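Local coordinates for beta-1,3-glucanosyltransferase (Rhizomucor miehei CAU432, PDB 4WTP), which belongs to glycosyl hydrolase family 17 and folds as an eight-stranded beta/alpha barrel of the TIM type, at residues 122-136 and 159-173. Numbering follows the deposited sequence.
Sequences VSNVDGLIVGSEVLY and HGIKVATADVYYKFP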
ATOM      1  N   VAL A 122       5.043  -5.129  18.284  1.00 13.94           N
ATOM      2  CA  VAL A 122       4.129  -4.711  17.189  1.00 14.50           C
ATOM      3  C   VAL A 122       3.432  -3.401  17.541  1.00 15.31           C
ATOM      4  O   VAL A 122       2.360  -3.059  16.993  1.00 16.38           O
ATOM      5  CB  VAL A 122       3.070  -5.783  16.822  1.00 15.35           C
ATOM      6  CG1 VAL A 122       3.750  -6.968  16.171  1.00 15.78           C
ATOM      7  CG2 VAL A 122       2.253  -6.201  18.040  1.00 16.36           C
ATOM      8  N   SER A 123       4.029  -2.653  18.463  1.00 15.87           N
ATOM      9  CA  SER A 123       3.350  -1.467  18.987  1.00 16.11           C
ATOM     10  C   SER A 123       3.239  -0.316  17.993  1.00 16.51           C
ATOM     11  O   SER A 123       2.429   0.582  18.193  1.00 17.16           O
ATOM     12  CB  SER A 123       4.032  -1.007  20.262  1.00 17.49           C
ATOM     13  OG  SER A 123       5.339  -0.513  20.036  1.00 20.33           O
ATOM     14  N   ASN A 124       4.039  -0.357  16.929  1.00 15.94           N
ATOM     15  CA  ASN A 124       3.995   0.739  15.956  1.00 15.21           C
ATOM     16  C   ASN A 124       3.216   0.382  14.707  1.00 15.02           C
ATOM     17  O   ASN A 124       3.327   1.073  13.690  1.00 14.56           O
ATOM     18  CB  ASN A 124       5.388   1.230  15.593  1.00 15.56           C
ATOM     19  CG  ASN A 124       6.182   0.213  14.784  1.00 14.81           C
ATOM     20  OD1 ASN A 124       6.073  -1.010  14.962  1.00 16.09           O
ATOM     21  ND2 ASN A 124       6.996   0.745  13.848  1.00 16.50           N
ATOM     22  N   VAL A 125       2.395  -0.664  14.790  1.00 13.76           N
ATOM     23  CA  VAL A 125       1.647  -1.165  13.644  1.00 13.15           C
ATOM     24  C   VAL A 125       0.288  -0.488  13.636  1.00 14.00           C
ATOM     25  O   VAL A 125      -0.502  -0.613  14.584  1.00 15.70           O
ATOM     26  CB  VAL A 125       1.475  -2.707  13.710  1.00 13.09           C
ATOM     27  CG1 VAL A 125       0.511  -3.217  12.642  1.00 14.24           C
ATOM     28  CG2 VAL A 125       2.816  -3.411  13.578  1.00 14.77           C
ATOM     29  N   ASP A 126      -0.024   0.212  12.542  1.00 13.38           N
ATOM     30  CA  ASP A 126      -1.265   0.957  12.415  1.00 14.61           C
ATOM     31  C   ASP A 126      -2.360   0.150  11.742  1.00 15.36           C
ATOM     32  O   ASP A 126      -3.501   0.595  11.643  1.00 17.67           O
ATOM     33  CB  ASP A 126      -1.048   2.266  11.672  1.00 14.87           C
ATOM     34  CG  ASP A 126      -0.340   3.293  12.522  1.00 15.81           C
ATOM     35  OD1 ASP A 126      -0.633   3.416  13.731  1.00 18.79           O
ATOM     36  OD2 ASP A 126       0.547   3.972  12.026  1.00 18.14           O
ATOM     37  N   GLY A 127      -2.030  -1.031  11.239  1.00 13.64           N
ATOM     38  CA  GLY A 127      -3.041  -1.875  10.606  1.00 14.25           C
ATOM     39  C   GLY A 127      -2.421  -3.119  10.026  1.00 12.32           C
ATOM     40  O   GLY A 127      -1.220  -3.118   9.693  1.00 13.93           O
ATOM     41  N   LEU A 128      -3.247  -4.156   9.911  1.00 12.98           N
ATOM     42  CA  LEU A 128      -2.873  -5.381   9.240  1.00 13.07           C
ATOM     43  C   LEU A 128      -3.766  -5.498   7.993  1.00 12.96           C
ATOM     44  O   LEU A 128      -5.008  -5.505   8.113  1.00 12.88           O
ATOM     45  CB  LEU A 128      -3.113  -6.542  10.187  1.00 15.31           C
ATOM     46  CG  LEU A 128      -2.616  -7.910   9.758  1.00 16.35           C
ATOM     47  CD1 LEU A 128      -1.133  -7.986   9.405  1.00 17.82           C
ATOM     48  CD2 LEU A 128      -2.903  -8.858  10.891  1.00 18.47           C
ATOM     49  N   ILE A 129      -3.137  -5.618   6.829  1.00 12.06           N
ATOM     50  CA  ILE A 129      -3.866  -5.666   5.573  1.00 11.76           C
ATOM     51  C   ILE A 129      -3.928  -7.121   5.118  1.00 11.89           C
ATOM     52  O   ILE A 129      -2.922  -7.712   4.718  1.00 13.94           O
ATOM     53  CB  ILE A 129      -3.200  -4.773   4.510  1.00 11.97           C
ATOM     54  CG1 ILE A 129      -2.932  -3.349   5.040  1.00 12.96           C
ATOM     55  CG2 ILE A 129      -4.069  -4.746   3.248  1.00 12.88           C
ATOM     56  CD1 ILE A 129      -2.097  -2.511   4.080  1.00 13.16           C
ATOM     57  N   VAL A 130      -5.105  -7.719   5.219  1.00 11.99           N
ATOM     58  CA  VAL A 130      -5.275  -9.148   5.024  1.00 13.84           C
ATOM     59  C   VAL A 130      -5.523  -9.393   3.542  1.00 14.51           C
ATOM     60  O   VAL A 130      -6.663  -9.482   3.090  1.00 16.68           O
ATOM     61  CB  VAL A 130      -6.409  -9.716   5.911  1.00 15.39           C
ATOM     62  CG1 VAL A 130      -6.446 -11.238   5.797  1.00 17.20           C
ATOM     63  CG2 VAL A 130      -6.208  -9.268   7.355  1.00 16.33           C
ATOM     64  N   GLY A 131      -4.425  -9.477   2.794  1.00 14.13           N
ATOM     65  CA  GLY A 131      -4.497  -9.666   1.355  1.00 15.00           C
ATOM     66  C   GLY A 131      -4.630  -8.375   0.582  1.00 13.75           C
ATOM     67  O   GLY A 131      -5.127  -7.357   1.092  1.00 13.07           O
ATOM     68  N   SER A 132      -4.210  -8.434  -0.670  1.00 12.33           N
ATOM     69  CA  SER A 132      -4.405  -7.334  -1.614  1.00 12.63           C
ATOM     70  C   SER A 132      -4.845  -7.910  -2.944  1.00 11.82           C
ATOM     71  O   SER A 132      -4.142  -8.754  -3.524  1.00 13.72           O
ATOM     72  CB  SER A 132      -3.087  -6.580  -1.813  1.00 13.62           C
ATOM     73  OG  SER A 132      -3.228  -5.566  -2.810  1.00 14.01           O
ATOM     74  N   GLU A 133      -6.039  -7.518  -3.373  1.00 12.15           N
ATOM     75  CA  GLU A 133      -6.636  -7.982  -4.639  1.00 12.58           C
ATOM     76  C   GLU A 133      -6.931  -9.476  -4.661  1.00 13.21           C
ATOM     77  O   GLU A 133      -6.939 -10.096  -5.732  1.00 13.64           O
ATOM     78  CB  GLU A 133      -5.857  -7.495  -5.864  1.00 13.88           C
ATOM     79  CG  GLU A 133      -6.095  -5.997  -6.017  1.00 14.89           C
ATOM     80  CD  GLU A 133      -5.263  -5.345  -7.088  1.00 17.10           C
ATOM     81  OE1 GLU A 133      -4.927  -6.020  -8.080  1.00 19.89           O
ATOM     82  OE2 GLU A 133      -4.961  -4.132  -6.963  1.00 17.57           O
ATOM     83  N   VAL A 134      -7.237 -10.039  -3.496  1.00 13.09           N
ATOM     84  CA  VAL A 134      -7.604 -11.461  -3.411  1.00 13.60           C
ATOM     85  C   VAL A 134      -8.854 -11.780  -4.243  1.00 14.85           C
ATOM     86  O   VAL A 134      -8.883 -12.782  -4.967  1.00 15.02           O
ATOM     87  CB  VAL A 134      -7.804 -11.890  -1.950  1.00 14.12           C
ATOM     88  CG1 VAL A 134      -8.380 -13.306  -1.846  1.00 15.05           C
ATOM     89  CG2 VAL A 134      -6.479 -11.779  -1.208  1.00 15.53           C
ATOM     90  N   LEU A 135      -9.883 -10.939  -4.116  1.00 14.84           N
ATOM     91  CA  LEU A 135     -11.110 -11.127  -4.876  1.00 15.04           C
ATOM     92  C   LEU A 135     -10.975 -10.674  -6.333  1.00 14.67           C
ATOM     93  O   LEU A 135     -11.511 -11.329  -7.234  1.00 17.08           O
ATOM     94  CB  LEU A 135     -12.285 -10.450  -4.191  1.00 15.44           C
ATOM     95  CG  LEU A 135     -12.626 -10.981  -2.799  1.00 16.21           C
ATOM     96  CD1 LEU A 135     -13.844 -10.234  -2.276  1.00 16.97           C
ATOM     97  CD2 LEU A 135     -12.906 -12.485  -2.803  1.00 16.61           C
ATOM     98  N   TYR A 136     -10.216  -9.606  -6.589  1.00 14.33           N
ATOM     99  CA  TYR A 136      -9.931  -9.253  -7.993  1.00 14.04           C
ATOM    100  C   TYR A 136      -9.310 -10.440  -8.746  1.00 16.17           C
ATOM    101  O   TYR A 136      -9.718 -10.751  -9.874  1.00 16.93           O
ATOM    102  CB  TYR A 136      -9.020  -8.027  -8.081  1.00 14.77           C
ATOM    103  CG  TYR A 136      -8.495  -7.812  -9.478  1.00 16.52           C
ATOM    104  CD1 TYR A 136      -9.292  -7.230 -10.467  1.00 17.76           C
ATOM    105  CD2 TYR A 136      -7.222  -8.253  -9.824  1.00 17.32           C
ATOM    106  CE1 TYR A 136      -8.819  -7.056 -11.758  1.00 21.96           C
ATOM    107  CE2 TYR A 136      -6.737  -8.098 -11.119  1.00 20.48           C
ATOM    108  CZ  TYR A 136      -7.545  -7.491 -12.071  1.00 20.34           C
ATOM    109  OH  TYR A 136      -7.096  -7.315 -13.350  1.00 25.97           O
ATOM    110  N   HIS A 159      -3.892  -7.140  20.564  1.00 23.16           N
ATOM    111  CA  HIS A 159      -2.806  -6.151  20.478  1.00 22.96           C
ATOM    112  C   HIS A 159      -3.282  -4.776  20.050  1.00 22.46           C
ATOM    113  O   HIS A 159      -2.479  -3.869  19.842  1.00 25.67           O
ATOM    114  CB  HIS A 159      -1.711  -6.635  19.524  1.00 21.99           C
ATOM    115  CG  HIS A 159      -1.039  -7.911  19.979  1.00 24.22           C
ATOM    116  ND1 HIS A 159       0.051  -7.927  20.781  1.00 25.95           N
ATOM    117  CD2 HIS A 159      -1.382  -9.238  19.760  1.00 23.58           C
ATOM    118  CE1 HIS A 159       0.395  -9.201  21.041  1.00 27.66           C
ATOM    119  NE2 HIS A 159      -0.491 -10.001  20.428  1.00 27.15           N
ATOM    120  N   GLY A 160      -4.595  -4.610  19.916  1.00 20.72           N
ATOM    121  CA  GLY A 160      -5.169  -3.322  19.507  1.00 21.33           C
ATOM    122  C   GLY A 160      -4.910  -2.997  18.040  1.00 20.55           C
ATOM    123  O   GLY A 160      -4.999  -1.829  17.642  1.00 23.39           O
ATOM    124  N   ILE A 161      -4.578  -4.007  17.230  1.00 17.78           N
ATOM    125  CA  ILE A 161      -4.320  -3.770  15.796  1.00 16.84           C
ATOM    126  C   ILE A 161      -5.561  -3.983  14.954  1.00 16.20           C
ATOM    127  O   ILE A 161      -6.202  -5.023  15.042  1.00 16.77           O
ATOM    128  CB  ILE A 161      -3.192  -4.663  15.292  1.00 16.95           C
ATOM    129  CG1 ILE A 161      -1.908  -4.316  16.042  1.00 18.99           C
ATOM    130  CG2 ILE A 161      -3.023  -4.514  13.784  1.00 16.81           C
ATOM    131  CD1 ILE A 161      -0.760  -5.237  15.714  1.00 20.08           C
ATOM    132  N   LYS A 162      -5.905  -2.978  14.152  1.00 15.11           N
ATOM    133  CA  LYS A 162      -7.110  -3.044  13.311  1.00 15.25           C
ATOM    134  C   LYS A 162      -6.828  -3.767  11.992  1.00 14.61           C
ATOM    135  O   LYS A 162      -5.720  -3.723  11.476  1.00 15.75           O
ATOM    136  CB  LYS A 162      -7.628  -1.626  13.027  1.00 19.01           C
ATOM    137  CG  LYS A 162      -8.046  -0.839  14.264  1.00 22.15           C
ATOM    138  CD  LYS A 162      -8.467   0.592  13.925  1.00 27.05           C
ATOM    139  CE  LYS A 162      -8.856   1.380  15.167  1.00 23.91           C
ATOM    140  NZ  LYS A 162      -9.344   2.736  14.826  1.00 39.50           N
ATOM    141  N   VAL A 163      -7.846  -4.445  11.463  1.00 13.97           N
ATOM    142  CA  VAL A 163      -7.681  -5.218  10.234  1.00 13.20           C
ATOM    143  C   VAL A 163      -8.461  -4.650   9.051  1.00 11.61           C
ATOM    144  O   VAL A 163      -9.579  -4.145   9.184  1.00 12.57           O
ATOM    145  CB  VAL A 163      -8.047  -6.716  10.419  1.00 16.03           C
ATOM    146  CG1 VAL A 163      -7.251  -7.319  11.564  1.00 17.44           C
ATOM    147  CG2 VAL A 163      -9.520  -6.888  10.665  1.00 18.61           C
ATOM    148  N   ALA A 164      -7.842  -4.751   7.882  1.00 12.88           N
ATOM    149  CA  ALA A 164      -8.449  -4.319   6.631  1.00 11.41           C
ATOM    150  C   ALA A 164      -8.167  -5.383   5.591  1.00 12.07           C
ATOM    151  O   ALA A 164      -7.421  -6.316   5.840  1.00 14.14           O
ATOM    152  CB  ALA A 164      -7.846  -3.003   6.170  1.00 12.34           C
ATOM    153  N   THR A 165      -8.805  -5.246   4.437  1.00 11.42           N
ATOM    154  CA  THR A 165      -8.302  -5.873   3.231  1.00 11.36           C
ATOM    155  C   THR A 165      -8.187  -4.806   2.161  1.00 10.57           C
ATOM    156  O   THR A 165      -8.829  -3.758   2.263  1.00 10.84           O
ATOM    157  CB  THR A 165      -9.199  -7.035   2.804  1.00 13.82           C
ATOM    158  OG1 THR A 165      -8.471  -7.883   1.895  1.00 16.51           O
ATOM    159  CG2 THR A 165     -10.515  -6.510   2.209  1.00 14.96           C
ATOM    160  N   ALA A 166      -7.322  -5.051   1.186  1.00 10.15           N
ATOM    161  CA  ALA A 166      -7.150  -4.111   0.074  1.00  9.47           C
ATOM    162  C   ALA A 166      -7.660  -4.750  -1.211  1.00  9.61           C
ATOM    163  O   ALA A 166      -7.360  -5.918  -1.470  1.00 10.94           O
ATOM    164  CB  ALA A 166      -5.663  -3.776  -0.092  1.00 10.11           C
ATOM    165  N   ASP A 167      -8.440  -4.004  -1.984  1.00  9.89           N
ATOM    166  CA  ASP A 167      -8.899  -4.521  -3.267  1.00 11.13           C
ATOM    167  C   ASP A 167      -9.324  -3.383  -4.152  1.00 10.53           C
ATOM    168  O   ASP A 167      -9.312  -2.229  -3.735  1.00 10.62           O
ATOM    169  CB  ASP A 167     -10.020  -5.572  -3.087  1.00 12.44           C
ATOM    170  CG  ASP A 167      -9.915  -6.727  -4.102  1.00 14.28           C
ATOM    171  OD1 ASP A 167      -9.604  -6.473  -5.269  1.00 14.19           O
ATOM    172  OD2 ASP A 167     -10.090  -7.910  -3.728  1.00 16.15           O
ATOM    173  N   VAL A 168      -9.747  -3.716  -5.367  1.00 11.26           N
ATOM    174  CA  VAL A 168     -10.213  -2.721  -6.318  1.00 11.05           C
ATOM    175  C   VAL A 168     -11.596  -2.236  -5.942  1.00 11.31           C
ATOM    176  O   VAL A 168     -12.272  -2.843  -5.088  1.00 12.29           O
ATOM    177  CB  VAL A 168     -10.189  -3.260  -7.759  1.00 12.70           C
ATOM    178  CG1 VAL A 168      -8.767  -3.609  -8.127  1.00 13.34           C
ATOM    179  CG2 VAL A 168     -11.114  -4.459  -7.916  1.00 13.25           C
ATOM    180  N   TYR A 169     -12.033  -1.144  -6.556  1.00 11.01           N
ATOM    181  CA  TYR A 169     -13.165  -0.409  -5.999  1.00 12.71           C
ATOM    182  C   TYR A 169     -14.498  -1.157  -6.040  1.00 14.34           C
ATOM    183  O   TYR A 169     -15.403  -0.836  -5.259  1.00 16.73           O
ATOM    184  CB  TYR A 169     -13.293   0.971  -6.627  1.00 13.98           C
ATOM    185  CG  TYR A 169     -13.774   0.987  -8.065  1.00 14.44           C
ATOM    186  CD1 TYR A 169     -15.143   1.037  -8.367  1.00 16.85           C
ATOM    187  CD2 TYR A 169     -12.858   0.985  -9.113  1.00 14.78           C
ATOM    188  CE1 TYR A 169     -15.576   1.063  -9.690  1.00 19.49           C
ATOM    189  CE2 TYR A 169     -13.277   1.002 -10.436  1.00 16.51           C
ATOM    190  CZ  TYR A 169     -14.637   1.039 -10.708  1.00 19.78           C
ATOM    191  OH  TYR A 169     -15.060   1.074 -12.012  1.00 24.38           O
ATOM    192  N   TYR A 170     -14.585  -2.152  -6.923  1.00 14.07           N
ATOM    193  CA  TYR A 170     -15.813  -2.924  -7.113  1.00 14.92           C
ATOM    194  C   TYR A 170     -15.746  -4.321  -6.452  1.00 16.45           C
ATOM    195  O   TYR A 170     -16.584  -5.181  -6.746  1.00 17.92           O
ATOM    196  CB  TYR A 170     -16.109  -3.008  -8.622  1.00 15.38           C
ATOM    197  CG  TYR A 170     -14.957  -3.522  -9.460  1.00 16.34           C
ATOM    198  CD1 TYR A 170     -13.985  -2.650  -9.979  1.00 16.21           C
ATOM    199  CD2 TYR A 170     -14.847  -4.873  -9.755  1.00 16.53           C
ATOM    200  CE1 TYR A 170     -12.936  -3.123 -10.749  1.00 16.72           C
ATOM    201  CE2 TYR A 170     -13.792  -5.362 -10.510  1.00 17.27           C
ATOM    202  CZ  TYR A 170     -12.855  -4.486 -11.031  1.00 17.03           C
ATOM    203  OH  TYR A 170     -11.807  -4.973 -11.778  1.00 19.75           O
ATOM    204  N   LYS A 171     -14.763  -4.575  -5.588  1.00 13.86           N
ATOM    205  CA  LYS A 171     -14.600  -5.886  -4.928  1.00 15.14           C
ATOM    206  C   LYS A 171     -14.621  -5.805  -3.390  1.00 16.15           C
ATOM    207  O   LYS A 171     -13.743  -6.316  -2.694  1.00 16.73           O
ATOM    208  CB  LYS A 171     -13.297  -6.524  -5.371  1.00 16.21           C
ATOM    209  CG  LYS A 171     -13.325  -7.085  -6.772  1.00 16.89           C
ATOM    210  CD  LYS A 171     -14.381  -8.163  -6.926  1.00 18.29           C
ATOM    211  CE  LYS A 171     -14.198  -8.835  -8.264  1.00 20.94           C
ATOM    212  NZ  LYS A 171     -15.185  -9.931  -8.435  1.00 25.25           N
ATOM    213  N   PHE A 172     -15.653  -5.167  -2.875  1.00 15.97           N
ATOM    214  CA  PHE A 172     -15.884  -5.111  -1.430  1.00 14.41           C
ATOM    215  C   PHE A 172     -17.293  -5.647  -1.100  1.00 14.36           C
ATOM    216  O   PHE A 172     -18.188  -4.887  -0.762  1.00 14.14           O
ATOM    217  CB  PHE A 172     -15.673  -3.701  -0.903  1.00 13.72           C
ATOM    218  CG  PHE A 172     -14.217  -3.340  -0.770  1.00 13.07           C
ATOM    219  CD1 PHE A 172     -13.507  -3.730   0.372  1.00 13.10           C
ATOM    220  CD2 PHE A 172     -13.543  -2.636  -1.783  1.00 12.75           C
ATOM    221  CE1 PHE A 172     -12.152  -3.406   0.514  1.00 12.53           C
ATOM    222  CE2 PHE A 172     -12.196  -2.317  -1.637  1.00 13.88           C
ATOM    223  CZ  PHE A 172     -11.510  -2.717  -0.508  1.00 13.76           C
ATOM    224  N   PRO A 173     -17.499  -6.968  -1.214  1.00 13.85           N
ATOM    225  CA  PRO A 173     -18.819  -7.553  -0.934  1.00 14.17           C
ATOM    226  C   PRO A 173     -19.113  -7.486   0.560  1.00 13.29           C
ATOM    227  O   PRO A 173     -18.198  -7.516   1.400  1.00 12.97           O
ATOM    228  CB  PRO A 173     -18.650  -8.998  -1.384  1.00 15.39           C
ATOM    229  CG  PRO A 173     -17.181  -9.260  -1.188  1.00 14.03           C
ATOM    230  CD  PRO A 173     -16.512  -7.988  -1.612  1.00 15.23           C
TER
HETATM  231  O   HOH W   1      -0.186  -3.113  19.078  1.00 34.24           O
HETATM  232  O   HOH W   2      -2.809   0.200  16.013  1.00 28.24           O
HETATM  233  O   HOH W   3      -4.584  -0.343  14.298  1.00 25.40           O
HETATM  234  O   HOH W   4      -7.830  -8.693  -0.717  1.00 17.78           O
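Adjacent parallel strands of the TIM barrel, 125-132 and 163-167, joined by a beta-alpha-beta crossover through helix 142-156, meet here, with Leu128 beside Val163 and Ile129 beside Ala164. Leu128 uses both its backbone polar atoms: N donates to Lys162 O (3.0 Å) and O accepts Ala164 N. The next rung, from Val130 N to Ala164 O (2.8 Å), is almost straight at 175°. A beta bulge then shifts the register by one residue, and Ser132 comes to face Ala166. Across from the bulge, Thr165 supplies its side chain: with OG1 anti to the backbone N (chi1 -162°), the hydroxyl donates to Val130 O at 2.7 Å, approaching from above the carbonyl plane. A water donates to Thr165 OG1 and Ala166 O and accepts Val134 N. Regular pairing resumes with Ala166 N to Gly131 O and Glu133 N to Ala166 O. On the barrel interior, Ile129 CG2 rests on Ala166 CB; on the other face, Leu128 and Val163 pack against helix 142-156. At the N-terminal end Ile161 turns CD1 against Val122 CG2 and Val125 CG1 (3.9 Å to each). Beyond the strands, Leu135 CD1 touches Pro173 at CD and CG (3.6 Å to each). Glu133 lies obliquely across Asp167, its OE2 accepting Asn186 ND2. The Asp167 carboxylate faces the backbone N-H groups that follow Glu133: OD2 takes weak bonds from Leu135 N (3.1 Å) and Tyr136 N, while OD1 uses its anti lone pair to accept Val168 N at 2.8 Å.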